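Local coordinates for acyl-coenzyme A oxidase acox-1.1 (Caenorhabditis elegans, PDB 5K3H), which catalyses the FAD-dependent desaturation of acyl-CoA side chains to trans-2-enoyl-CoA, passing electrons to oxygen, in the first step of peroxisomal beta-oxidation, at residues B[113-124]-B[140-149]. Sequence-based numbering, arbitrary orientation.
Sequences MALHGVMFIPAL and ALRREIIGTY
His116 bridges Ala140, in the last turn of one helix, and Gly147, beyond the turn that follows, with both ring nitrogens. Its ND1 accepts from Gly147 N at 3.1 Å, with the donor lying in the ring plane, and its NE2 donates to Ala140 O at 2.9 Å. An accepting ND1 and a donating NE2 fit a neutral imidazole. With CG anti to the backbone N (chi1 -177°), the ring extends between the two partners, while Met113 CE lies over one face, toward the rim. Ala140 O also receives Arg143 N, the two donors coming from opposite faces of the carbonyl plane; Arg143, at positive phi, closes helix 130-141 in a Schellman motif. A leucine in place of His116 would probably leave Gly147 N without its acceptor and Ala140 O with just Arg143 N of these two donors, and let the turn shift against helix 114-127. This turn delivers the chain from the helical N-terminal region into strand 147-150, which pairs in parallel with strand 199-208 of the beta domain, as in the acyl-CoA dehydrogenase fold. Phe120, its CG also anti to N (chi1 -175°), lays its ring over Gly147: CA sits 3.4 Å from the ring centroid and 8° off the normal, a CH-pi contact, with Leu124 CD1 over the opposite face. The methyl of Ala140 is a knob among His116, Phe120, Ile121 and Leu124, its CB 3.7 Å from Ile121 CG1. Farther along, Met119 folds back at chi2 and chi3, bringing CE over a face of Tyr149, 4.0 Å from the ring centroid; Tyr149 helps bind the FAD shared between subunits.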
ATOM      1  N   MET B 113     -15.724  19.463   8.802  1.00 25.36           N
ATOM      2  CA  MET B 113     -17.065  19.387   8.244  1.00 25.07           C
ATOM      3  C   MET B 113     -17.105  18.492   7.018  1.00 24.27           C
ATOM      4  O   MET B 113     -18.012  18.618   6.188  1.00 22.87           O
ATOM      5  CB  MET B 113     -17.584  20.790   7.929  1.00 26.18           C
ATOM      6  CG  MET B 113     -17.848  21.571   9.185  1.00 28.28           C
ATOM      7  SD  MET B 113     -18.530  23.207   8.895  1.00 31.64           S
ATOM      8  CE  MET B 113     -20.070  22.848   8.051  1.00 29.53           C
ATOM      9  N   ALA B 114     -16.137  17.590   6.907  1.00 23.16           N
ATOM     10  CA  ALA B 114     -16.064  16.673   5.776  1.00 23.37           C
ATOM     11  C   ALA B 114     -17.331  15.833   5.616  1.00 23.87           C
ATOM     12  O   ALA B 114     -17.822  15.644   4.504  1.00 24.78           O
ATOM     13  CB  ALA B 114     -14.843  15.774   5.901  1.00 22.92           C
ATOM     14  N   LEU B 115     -17.855  15.329   6.729  1.00 23.77           N
ATOM     15  CA  LEU B 115     -19.059  14.504   6.700  1.00 24.17           C
ATOM     16  C   LEU B 115     -20.336  15.342   6.670  1.00 24.01           C
ATOM     17  O   LEU B 115     -21.377  14.884   6.199  1.00 24.06           O
ATOM     18  CB  LEU B 115     -19.082  13.543   7.891  1.00 24.28           C
ATOM     19  CG  LEU B 115     -18.417  12.184   7.661  1.00 25.30           C
ATOM     20  CD1 LEU B 115     -19.195  11.371   6.638  1.00 25.92           C
ATOM     21  CD2 LEU B 115     -16.971  12.360   7.222  1.00 24.03           C
ATOM     22  N   HIS B 116     -20.248  16.566   7.176  1.00 27.19           N
ATOM     23  CA  HIS B 116     -21.394  17.476   7.204  1.00 27.77           C
ATOM     24  C   HIS B 116     -22.066  17.580   5.838  1.00 27.36           C
ATOM     25  O   HIS B 116     -23.304  17.580   5.735  1.00 26.87           O
ATOM     26  CB  HIS B 116     -20.936  18.845   7.693  1.00 28.64           C
ATOM     27  CG  HIS B 116     -22.047  19.825   7.831  1.00 29.66           C
ATOM     28  ND1 HIS B 116     -22.816  19.924   8.969  1.00 29.76           N
ATOM     29  CD2 HIS B 116     -22.515  20.759   6.970  1.00 29.73           C
ATOM     30  CE1 HIS B 116     -23.714  20.877   8.800  1.00 30.68           C
ATOM     31  NE2 HIS B 116     -23.555  21.394   7.593  1.00 31.22           N
ATOM     32  N   GLY B 117     -21.267  17.743   4.784  1.00 26.92           N
ATOM     33  CA  GLY B 117     -21.791  17.823   3.430  1.00 27.04           C
ATOM     34  C   GLY B 117     -21.975  16.497   2.718  1.00 27.13           C
ATOM     35  O   GLY B 117     -22.863  16.360   1.870  1.00 28.22           O
ATOM     36  N   VAL B 118     -21.124  15.518   3.037  1.00 27.43           N
ATOM     37  CA  VAL B 118     -21.132  14.249   2.311  1.00 28.77           C
ATOM     38  C   VAL B 118     -22.317  13.385   2.732  1.00 31.22           C
ATOM     39  O   VAL B 118     -22.976  12.765   1.891  1.00 30.71           O
ATOM     40  CB  VAL B 118     -19.792  13.505   2.518  1.00 29.00           C
ATOM     41  CG1 VAL B 118     -19.871  12.120   1.954  1.00 28.41           C
ATOM     42  CG2 VAL B 118     -18.641  14.243   1.859  1.00 28.21           C
ATOM     43  N   MET B 119     -22.619  13.338   4.024  1.00 31.13           N
ATOM     44  CA  MET B 119     -23.655  12.445   4.527  1.00 31.36           C
ATOM     45  C   MET B 119     -24.751  13.161   5.296  1.00 29.27           C
ATOM     46  O   MET B 119     -25.922  12.830   5.127  1.00 27.47           O
ATOM     47  CB  MET B 119     -23.041  11.373   5.455  1.00 34.91           C
ATOM     48  CG  MET B 119     -22.204  10.294   4.771  1.00 37.13           C
ATOM     49  SD  MET B 119     -23.072   9.367   3.495  1.00 47.09           S
ATOM     50  CE  MET B 119     -24.607   8.965   4.312  1.00 48.70           C
ATOM     51  N   PHE B 120     -24.408  14.116   6.158  1.00 31.55           N
ATOM     52  CA  PHE B 120     -25.414  14.715   7.034  1.00 31.19           C
ATOM     53  C   PHE B 120     -26.520  15.373   6.223  1.00 31.79           C
ATOM     54  O   PHE B 120     -27.698  14.987   6.308  1.00 32.43           O
ATOM     55  CB  PHE B 120     -24.739  15.736   7.955  1.00 30.52           C
ATOM     56  CG  PHE B 120     -25.639  16.334   8.992  1.00 29.52           C
ATOM     57  CD1 PHE B 120     -26.317  15.531   9.891  1.00 29.32           C
ATOM     58  CD2 PHE B 120     -25.737  17.712   9.129  1.00 28.85           C
ATOM     59  CE1 PHE B 120     -27.124  16.094  10.887  1.00 29.60           C
ATOM     60  CE2 PHE B 120     -26.524  18.286  10.119  1.00 29.73           C
ATOM     61  CZ  PHE B 120     -27.221  17.477  11.000  1.00 29.75           C
ATOM     62  N   ILE B 121     -26.153  16.353   5.393  1.00 34.69           N
ATOM     63  CA  ILE B 121     -27.150  17.061   4.593  1.00 31.99           C
ATOM     64  C   ILE B 121     -27.830  16.108   3.614  1.00 31.79           C
ATOM     65  O   ILE B 121     -29.075  16.138   3.513  1.00 30.63           O
ATOM     66  CB  ILE B 121     -26.529  18.294   3.938  1.00 32.20           C
ATOM     67  CG1 ILE B 121     -26.407  19.409   4.971  1.00 32.34           C
ATOM     68  CG2 ILE B 121     -27.316  18.737   2.729  1.00 32.62           C
ATOM     69  CD1 ILE B 121     -25.403  20.482   4.618  1.00 34.08           C
ATOM     70  N   PRO B 122     -27.114  15.218   2.902  1.00 29.93           N
ATOM     71  CA  PRO B 122     -27.844  14.247   2.058  1.00 30.47           C
ATOM     72  C   PRO B 122     -28.856  13.411   2.826  1.00 32.58           C
ATOM     73  O   PRO B 122     -29.950  13.144   2.309  1.00 34.31           O
ATOM     74  CB  PRO B 122     -26.717  13.400   1.450  1.00 29.73           C
ATOM     75  CG  PRO B 122     -25.589  14.374   1.325  1.00 29.99           C
ATOM     76  CD  PRO B 122     -25.675  15.224   2.589  1.00 29.68           C
ATOM     77  N   ALA B 123     -28.542  12.999   4.054  1.00 32.52           N
ATOM     78  CA  ALA B 123     -29.514  12.238   4.832  1.00 32.97           C
ATOM     79  C   ALA B 123     -30.749  13.086   5.159  1.00 34.67           C
ATOM     80  O   ALA B 123     -31.882  12.594   5.111  1.00 35.05           O
ATOM     81  CB  ALA B 123     -28.846  11.689   6.091  1.00 33.08           C
ATOM     82  N   LEU B 124     -30.553  14.369   5.486  1.00 32.57           N
ATOM     83  CA  LEU B 124     -31.691  15.251   5.743  1.00 34.36           C
ATOM     84  C   LEU B 124     -32.570  15.429   4.512  1.00 35.37           C
ATOM     85  O   LEU B 124     -33.801  15.432   4.623  1.00 33.70           O
ATOM     86  CB  LEU B 124     -31.215  16.613   6.243  1.00 36.16           C
ATOM     87  CG  LEU B 124     -30.666  16.621   7.657  1.00 37.84           C
ATOM     88  CD1 LEU B 124     -30.058  17.962   7.988  1.00 38.52           C
ATOM     89  CD2 LEU B 124     -31.834  16.308   8.586  1.00 37.33           C
ATOM     90  N   ALA B 140     -28.334  23.367   8.895  1.00 34.08           N
ATOM     91  CA  ALA B 140     -27.161  22.669   8.388  1.00 34.16           C
ATOM     92  C   ALA B 140     -26.595  23.396   7.178  1.00 33.75           C
ATOM     93  O   ALA B 140     -25.386  23.640   7.103  1.00 32.33           O
ATOM     94  CB  ALA B 140     -27.510  21.219   8.054  1.00 32.68           C
ATOM     95  N   LEU B 141     -27.463  23.779   6.232  1.00 33.46           N
ATOM     96  CA  LEU B 141     -26.990  24.510   5.053  1.00 35.68           C
ATOM     97  C   LEU B 141     -26.372  25.849   5.437  1.00 34.46           C
ATOM     98  O   LEU B 141     -25.391  26.285   4.822  1.00 36.24           O
ATOM     99  CB  LEU B 141     -28.128  24.710   4.049  1.00 35.88           C
ATOM    100  CG  LEU B 141     -28.519  23.454   3.264  1.00 37.46           C
ATOM    101  CD1 LEU B 141     -29.805  23.673   2.457  1.00 38.50           C
ATOM    102  CD2 LEU B 141     -27.386  23.011   2.348  1.00 36.68           C
ATOM    103  N   ARG B 142     -26.898  26.494   6.469  1.00 36.51           N
ATOM    104  CA  ARG B 142     -26.324  27.746   6.948  1.00 37.20           C
ATOM    105  C   ARG B 142     -25.118  27.534   7.851  1.00 37.20           C
ATOM    106  O   ARG B 142     -24.538  28.521   8.325  1.00 37.07           O
ATOM    107  CB  ARG B 142     -27.383  28.555   7.695  1.00 37.21           C
ATOM    108  CG  ARG B 142     -28.479  29.127   6.811  1.00 39.54           C
ATOM    109  CD  ARG B 142     -29.533  29.777   7.686  1.00 41.87           C
ATOM    110  NE  ARG B 142     -28.863  30.692   8.609  1.00 43.48           N
ATOM    111  CZ  ARG B 142     -28.445  31.911   8.296  1.00 47.21           C
ATOM    112  NH1 ARG B 142     -28.630  32.387   7.068  1.00 48.41           N
ATOM    113  NH2 ARG B 142     -27.827  32.645   9.209  1.00 48.06           N
ATOM    114  N   ARG B 143     -24.757  26.276   8.118  1.00 36.39           N
ATOM    115  CA  ARG B 143     -23.610  25.932   8.951  1.00 35.33           C
ATOM    116  C   ARG B 143     -23.784  26.462  10.370  1.00 33.24           C
ATOM    117  O   ARG B 143     -22.798  26.822  11.028  1.00 31.86           O
ATOM    118  CB  ARG B 143     -22.291  26.414   8.329  1.00 37.31           C
ATOM    119  CG  ARG B 143     -22.062  25.885   6.901  1.00 39.53           C
ATOM    120  CD  ARG B 143     -20.696  26.272   6.293  1.00 41.19           C
ATOM    121  NE  ARG B 143     -20.259  25.287   5.284  1.00 46.61           N
ATOM    122  CZ  ARG B 143     -19.388  25.524   4.296  1.00 48.45           C
ATOM    123  NH1 ARG B 143     -18.856  26.720   4.154  1.00 49.21           N
ATOM    124  NH2 ARG B 143     -19.050  24.571   3.437  1.00 46.06           N
ATOM    125  N   GLU B 144     -25.045  26.533  10.843  1.00 33.80           N
ATOM    126  CA  GLU B 144     -25.314  26.867  12.244  1.00 35.11           C
ATOM    127  C   GLU B 144     -24.988  25.715  13.168  1.00 34.15           C
ATOM    128  O   GLU B 144     -24.771  25.934  14.369  1.00 33.61           O
ATOM    129  CB  GLU B 144     -26.777  27.244  12.476  1.00 36.55           C
ATOM    130  CG  GLU B 144     -27.264  28.447  11.708  1.00 38.45           C
ATOM    131  CD  GLU B 144     -28.724  28.770  11.994  1.00 39.42           C
ATOM    132  OE1 GLU B 144     -29.225  28.448  13.098  1.00 37.27           O
ATOM    133  OE2 GLU B 144     -29.394  29.297  11.079  1.00 42.11           O
ATOM    134  N   ILE B 145     -24.974  24.496  12.616  1.00 32.79           N
ATOM    135  CA  ILE B 145     -24.689  23.262  13.328  1.00 32.45           C
ATOM    136  C   ILE B 145     -23.699  22.456  12.501  1.00 32.13           C
ATOM    137  O   ILE B 145     -23.507  22.689  11.302  1.00 34.21           O
ATOM    138  CB  ILE B 145     -25.971  22.446  13.594  1.00 32.90           C
ATOM    139  CG1 ILE B 145     -26.700  22.149  12.281  1.00 33.30           C
ATOM    140  CG2 ILE B 145     -26.867  23.171  14.570  1.00 33.39           C
ATOM    141  CD1 ILE B 145     -27.926  21.261  12.471  1.00 33.67           C
ATOM    142  N   ILE B 146     -23.042  21.512  13.165  1.00 30.12           N
ATOM    143  CA  ILE B 146     -22.123  20.604  12.502  1.00 30.00           C
ATOM    144  C   ILE B 146     -22.637  19.195  12.747  1.00 29.56           C
ATOM    145  O   ILE B 146     -22.799  18.772  13.902  1.00 28.32           O
ATOM    146  CB  ILE B 146     -20.683  20.781  13.004  1.00 29.64           C
ATOM    147  CG1 ILE B 146     -20.214  22.212  12.749  1.00 29.48           C
ATOM    148  CG2 ILE B 146     -19.748  19.789  12.339  1.00 29.77           C
ATOM    149  CD1 ILE B 146     -18.845  22.504  13.294  1.00 29.72           C
ATOM    150  N   GLY B 147     -22.894  18.469  11.662  1.00 26.95           N
ATOM    151  CA  GLY B 147     -23.492  17.161  11.756  1.00 27.83           C
ATOM    152  C   GLY B 147     -22.674  16.124  11.011  1.00 27.82           C
ATOM    153  O   GLY B 147     -21.801  16.435  10.199  1.00 27.70           O
ATOM    154  N   THR B 148     -22.974  14.870  11.328  1.00 26.48           N
ATOM    155  CA  THR B 148     -22.410  13.721  10.646  1.00 25.79           C
ATOM    156  C   THR B 148     -23.498  12.654  10.594  1.00 26.34           C
ATOM    157  O   THR B 148     -24.634  12.874  11.024  1.00 25.57           O
ATOM    158  CB  THR B 148     -21.121  13.258  11.355  1.00 25.88           C
ATOM    159  OG1 THR B 148     -20.538  12.145  10.662  1.00 25.68           O
ATOM    160  CG2 THR B 148     -21.413  12.868  12.803  1.00 26.43           C
ATOM    161  N   TYR B 149     -23.145  11.491  10.058  1.00 25.57           N
ATOM    162  CA  TYR B 149     -24.067  10.375   9.912  1.00 26.38           C
ATOM    163  C   TYR B 149     -23.464   9.201  10.675  1.00 26.30           C
ATOM    164  O   TYR B 149     -22.321   8.814  10.423  1.00 23.44           O
ATOM    165  CB  TYR B 149     -24.263  10.058   8.429  1.00 28.49           C
ATOM    166  CG  TYR B 149     -25.333   9.045   8.128  1.00 30.19           C
ATOM    167  CD1 TYR B 149     -26.644   9.443   7.978  1.00 30.53           C
ATOM    168  CD2 TYR B 149     -25.039   7.704   7.970  1.00 32.25           C
ATOM    169  CE1 TYR B 149     -27.644   8.540   7.695  1.00 31.67           C
ATOM    170  CE2 TYR B 149     -26.050   6.781   7.685  1.00 32.64           C
ATOM    171  CZ  TYR B 149     -27.345   7.218   7.551  1.00 32.26           C
ATOM    172  OH  TYR B 149     -28.363   6.341   7.274  1.00 35.91           O
TER
HETATM  173  O   HOH W   1     -19.158  16.933   9.575  1.00 23.38           O